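Local coordinates for protein fructose permease (Bacillus subtilis, PDB 1BLE) that accepts a phosphoryl group from its IIA partner and passes it to fructose as the sugar is carried into the cell, at residues A[131-142]-A[152-160]. Sequence-based numbering, arbitrary orientation.
Sequences FETLSDKGVKLE and EDFVQILRN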
loop_
_atom_site.group_PDB
_atom_site.type_symbol
_atom_site.label_atom_id
_atom_site.label_comp_id
_atom_site.label_asym_id
_atom_site.label_seq_id
_atom_site.Cartn_x
_atom_site.Cartn_y
_atom_site.Cartn_z
ATOM N N PHE A 131 14.323 6.798 -27.356
ATOM C CA PHE A 131 13.640 8.036 -27.702
ATOM C C PHE A 131 13.560 8.054 -29.244
ATOM O O PHE A 131 12.566 8.537 -29.804
ATOM C CB PHE A 131 14.389 9.269 -27.191
ATOM C CG PHE A 131 14.067 9.648 -25.761
ATOM C CD1 PHE A 131 12.746 9.765 -25.326
ATOM C CD2 PHE A 131 15.096 9.925 -24.843
ATOM C CE1 PHE A 131 12.462 10.153 -24.005
ATOM C CE2 PHE A 131 14.823 10.307 -23.532
ATOM C CZ PHE A 131 13.514 10.422 -23.109
ATOM N N GLU A 132 14.590 7.527 -29.931
ATOM C CA GLU A 132 14.582 7.465 -31.405
ATOM C C GLU A 132 13.415 6.561 -31.803
ATOM O O GLU A 132 12.405 7.035 -32.354
ATOM C CB GLU A 132 15.889 6.882 -31.981
ATOM C CG GLU A 132 17.208 7.615 -31.624
ATOM C CD GLU A 132 17.472 8.919 -32.411
ATOM O OE1 GLU A 132 16.503 9.597 -32.849
ATOM O OE2 GLU A 132 18.672 9.282 -32.559
ATOM N N THR A 133 13.529 5.279 -31.461
ATOM C CA THR A 133 12.473 4.307 -31.749
ATOM C C THR A 133 11.045 4.860 -31.522
ATOM O O THR A 133 10.096 4.433 -32.154
ATOM C CB THR A 133 12.598 3.097 -30.822
ATOM O OG1 THR A 133 13.922 2.553 -30.889
ATOM C CG2 THR A 133 11.570 2.047 -31.166
ATOM N N LEU A 134 10.905 5.762 -30.557
ATOM C CA LEU A 134 9.613 6.328 -30.210
ATOM C C LEU A 134 9.119 7.313 -31.223
ATOM O O LEU A 134 7.907 7.529 -31.354
ATOM C CB LEU A 134 9.672 6.972 -28.837
ATOM C CG LEU A 134 9.706 5.937 -27.734
ATOM C CD1 LEU A 134 9.938 6.630 -26.419
ATOM C CD2 LEU A 134 8.401 5.163 -27.760
ATOM N N SER A 135 10.053 7.972 -31.895
ATOM C CA SER A 135 9.654 8.925 -32.906
ATOM C C SER A 135 9.413 8.117 -34.180
ATOM O O SER A 135 8.667 8.543 -35.068
ATOM C CB SER A 135 10.716 9.988 -33.118
ATOM O OG SER A 135 10.110 11.112 -33.714
ATOM N N ASP A 136 9.999 6.919 -34.219
ATOM C CA ASP A 136 9.842 6.011 -35.355
ATOM C C ASP A 136 8.468 5.370 -35.361
ATOM O O ASP A 136 7.917 5.044 -36.417
ATOM C CB ASP A 136 10.897 4.909 -35.320
ATOM C CG ASP A 136 12.104 5.231 -36.179
ATOM O OD1 ASP A 136 12.385 6.440 -36.397
ATOM O OD2 ASP A 136 12.771 4.274 -36.641
ATOM N N LYS A 137 7.966 5.098 -34.173
ATOM C CA LYS A 137 6.660 4.520 -34.042
ATOM C C LYS A 137 5.656 5.661 -34.134
ATOM O O LYS A 137 4.464 5.463 -33.921
ATOM C CB LYS A 137 6.561 3.829 -32.703
ATOM C CG LYS A 137 7.347 2.573 -32.655
ATOM C CD LYS A 137 6.662 1.568 -33.540
ATOM C CE LYS A 137 6.573 0.235 -32.839
ATOM N NZ LYS A 137 7.925 -0.137 -32.301
ATOM N N GLY A 138 6.144 6.865 -34.430
ATOM C CA GLY A 138 5.267 8.018 -34.546
ATOM C C GLY A 138 4.788 8.662 -33.245
ATOM O O GLY A 138 3.939 9.566 -33.263
ATOM N N VAL A 139 5.364 8.261 -32.116
ATOM C CA VAL A 139 4.938 8.802 -30.835
ATOM C C VAL A 139 5.413 10.219 -30.654
ATOM O O VAL A 139 6.589 10.481 -30.777
ATOM C CB VAL A 139 5.487 7.970 -29.674
ATOM C CG1 VAL A 139 5.008 8.543 -28.366
ATOM C CG2 VAL A 139 5.057 6.528 -29.814
ATOM N N LYS A 140 4.488 11.133 -30.389
ATOM C CA LYS A 140 4.838 12.529 -30.152
ATOM C C LYS A 140 5.575 12.539 -28.817
ATOM O O LYS A 140 5.158 11.840 -27.897
ATOM C CB LYS A 140 3.579 13.392 -30.028
ATOM N N LEU A 141 6.699 13.256 -28.734
ATOM C CA LEU A 141 7.494 13.366 -27.493
ATOM C C LEU A 141 7.558 14.843 -27.074
ATOM O O LEU A 141 8.122 15.674 -27.774
ATOM C CB LEU A 141 8.909 12.785 -27.661
ATOM C CG LEU A 141 9.092 11.288 -27.920
ATOM C CD1 LEU A 141 10.576 10.959 -28.025
ATOM C CD2 LEU A 141 8.445 10.475 -26.811
ATOM N N GLU A 142 6.979 15.154 -25.919
ATOM C CA GLU A 142 6.883 16.524 -25.421
ATOM C C GLU A 142 7.634 16.756 -24.119
ATOM O O GLU A 142 7.901 15.824 -23.364
ATOM C CB GLU A 142 5.398 16.869 -25.286
ATOM C CG GLU A 142 4.990 17.692 -24.079
ATOM C CD GLU A 142 3.495 17.764 -23.959
ATOM O OE1 GLU A 142 2.837 17.713 -25.032
ATOM O OE2 GLU A 142 2.992 17.857 -22.815
ATOM N N GLU A 152 7.307 22.061 -25.087
ATOM C CA GLU A 152 8.494 22.163 -25.926
ATOM C C GLU A 152 8.655 20.849 -26.664
ATOM O O GLU A 152 8.099 19.834 -26.261
ATOM C CB GLU A 152 9.734 22.472 -25.099
ATOM C CG GLU A 152 9.726 23.865 -24.513
ATOM C CD GLU A 152 11.012 24.227 -23.778
ATOM O OE1 GLU A 152 12.060 23.569 -23.988
ATOM O OE2 GLU A 152 10.977 25.193 -22.986
ATOM N N ASP A 153 9.338 20.882 -27.798
ATOM C CA ASP A 153 9.536 19.655 -28.537
ATOM C C ASP A 153 10.798 19.003 -28.034
ATOM O O ASP A 153 11.872 19.616 -28.009
ATOM C CB ASP A 153 9.644 19.881 -30.041
ATOM C CG ASP A 153 9.589 18.567 -30.827
ATOM O OD1 ASP A 153 10.225 17.566 -30.400
ATOM O OD2 ASP A 153 8.896 18.536 -31.869
ATOM N N PHE A 154 10.661 17.749 -27.637
ATOM C CA PHE A 154 11.806 17.039 -27.120
ATOM C C PHE A 154 12.715 16.553 -28.189
ATOM O O PHE A 154 13.931 16.557 -27.996
ATOM C CB PHE A 154 11.403 15.857 -26.290
ATOM C CG PHE A 154 12.529 15.308 -25.513
ATOM C CD1 PHE A 154 13.177 16.111 -24.572
ATOM C CD2 PHE A 154 12.970 14.005 -25.724
ATOM C CE1 PHE A 154 14.244 15.617 -23.852
ATOM C CE2 PHE A 154 14.045 13.488 -25.009
ATOM C CZ PHE A 154 14.680 14.289 -24.071
ATOM N N VAL A 155 12.128 16.085 -29.288
ATOM C CA VAL A 155 12.897 15.579 -30.421
ATOM C C VAL A 155 13.892 16.626 -30.918
ATOM O O VAL A 155 15.096 16.368 -30.928
ATOM C CB VAL A 155 11.988 15.091 -31.563
ATOM C CG1 VAL A 155 12.792 14.899 -32.829
ATOM C CG2 VAL A 155 11.339 13.758 -31.170
ATOM N N GLN A 156 13.412 17.816 -31.269
ATOM C CA GLN A 156 14.315 18.872 -31.709
ATOM C C GLN A 156 15.395 19.078 -30.629
ATOM O O GLN A 156 16.579 19.080 -30.950
ATOM C CB GLN A 156 13.570 20.196 -32.018
ATOM N N ILE A 157 15.008 19.123 -29.350
ATOM C CA ILE A 157 15.989 19.343 -28.267
ATOM C C ILE A 157 17.082 18.266 -28.182
ATOM O O ILE A 157 18.271 18.573 -28.048
ATOM C CB ILE A 157 15.293 19.520 -26.896
ATOM C CG1 ILE A 157 14.661 20.897 -26.799
ATOM C CG2 ILE A 157 16.270 19.321 -25.740
ATOM C CD1 ILE A 157 13.775 21.029 -25.606
ATOM N N LEU A 158 16.667 17.008 -28.268
ATOM C CA LEU A 158 17.590 15.882 -28.196
ATOM C C LEU A 158 18.551 15.868 -29.372
ATOM O O LEU A 158 19.748 15.656 -29.172
ATOM C CB LEU A 158 16.806 14.576 -28.151
ATOM C CG LEU A 158 17.538 13.240 -28.283
ATOM C CD1 LEU A 158 18.463 12.990 -27.116
ATOM C CD2 LEU A 158 16.504 12.142 -28.377
ATOM N N ARG A 159 18.040 16.092 -30.586
ATOM C CA ARG A 159 18.867 16.106 -31.815
ATOM C C ARG A 159 19.989 17.159 -31.804
ATOM O O ARG A 159 21.119 16.867 -32.210
ATOM C CB ARG A 159 18.008 16.347 -33.065
ATOM C CG ARG A 159 16.818 15.438 -33.228
ATOM C CD ARG A 159 17.204 14.033 -33.563
ATOM N NE ARG A 159 16.161 13.457 -34.401
ATOM C CZ ARG A 159 16.186 12.236 -34.923
ATOM N NH1 ARG A 159 17.222 11.441 -34.684
ATOM N NH2 ARG A 159 15.191 11.824 -35.703
ATOM N N ASN A 160 19.648 18.379 -31.373
ATOM C CA ASN A 160 20.590 19.495 -31.269
ATOM C C ASN A 160 21.735 19.134 -30.332
ATOM O O ASN A 160 22.731 19.848 -30.276
ATOM C CB ASN A 160 19.895 20.756 -30.728
#
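Phe-154 turns the edge of its ring, led by CE2, onto the face of Phe-131 in a T-shaped stack. The centroids lie 4.8 Å apart, and CE2 sits over the centre of the Phe-131 ring. The two planes are inclined at 60°. With CG anti to the backbone N, the ring of Phe-154 is carried past its own carbonyl carbon and on to the Phe-131 face. Leu-158, one turn on, brings CD2 to within 3.8 Å of Phe-131 CB. On the same helix Val-155 points CG2 between two neighbours, meeting Ser-135 OG at 3.9 Å and, more loosely, Leu-141 CD1.

A salt bridge of 2.7 Å from Glu-132 OE1 to Arg-159 NH1 joins the two helices at their solvent-facing side. Both chains bend at chi2 to meet, and the carboxylate oxygen lies over a face of the guanidinium, the two planes 59° apart. At the other end Phe-154 N donates to Leu-141 O at 3.3 Å, just past the antiparallel non-hydrogen-bonded pair Glu-142 and Asp-153. Asp-153 is the N-cap, its OD1 taking weak bonds from Val-155 N and Gln-156 N.

The contact thus illustrates how a beta hairpin can hand over directly to a helix. Strand 152-153 edges the mixed sheet beside 140-143, and helix 154-159 packs against helix 125-136. The axes of 131-136 and 154-159, 139° between their N-to-C directions, run obliquely in opposed senses, with Val-105 of strand 102-107 and Pro-87 also touching Phe-131.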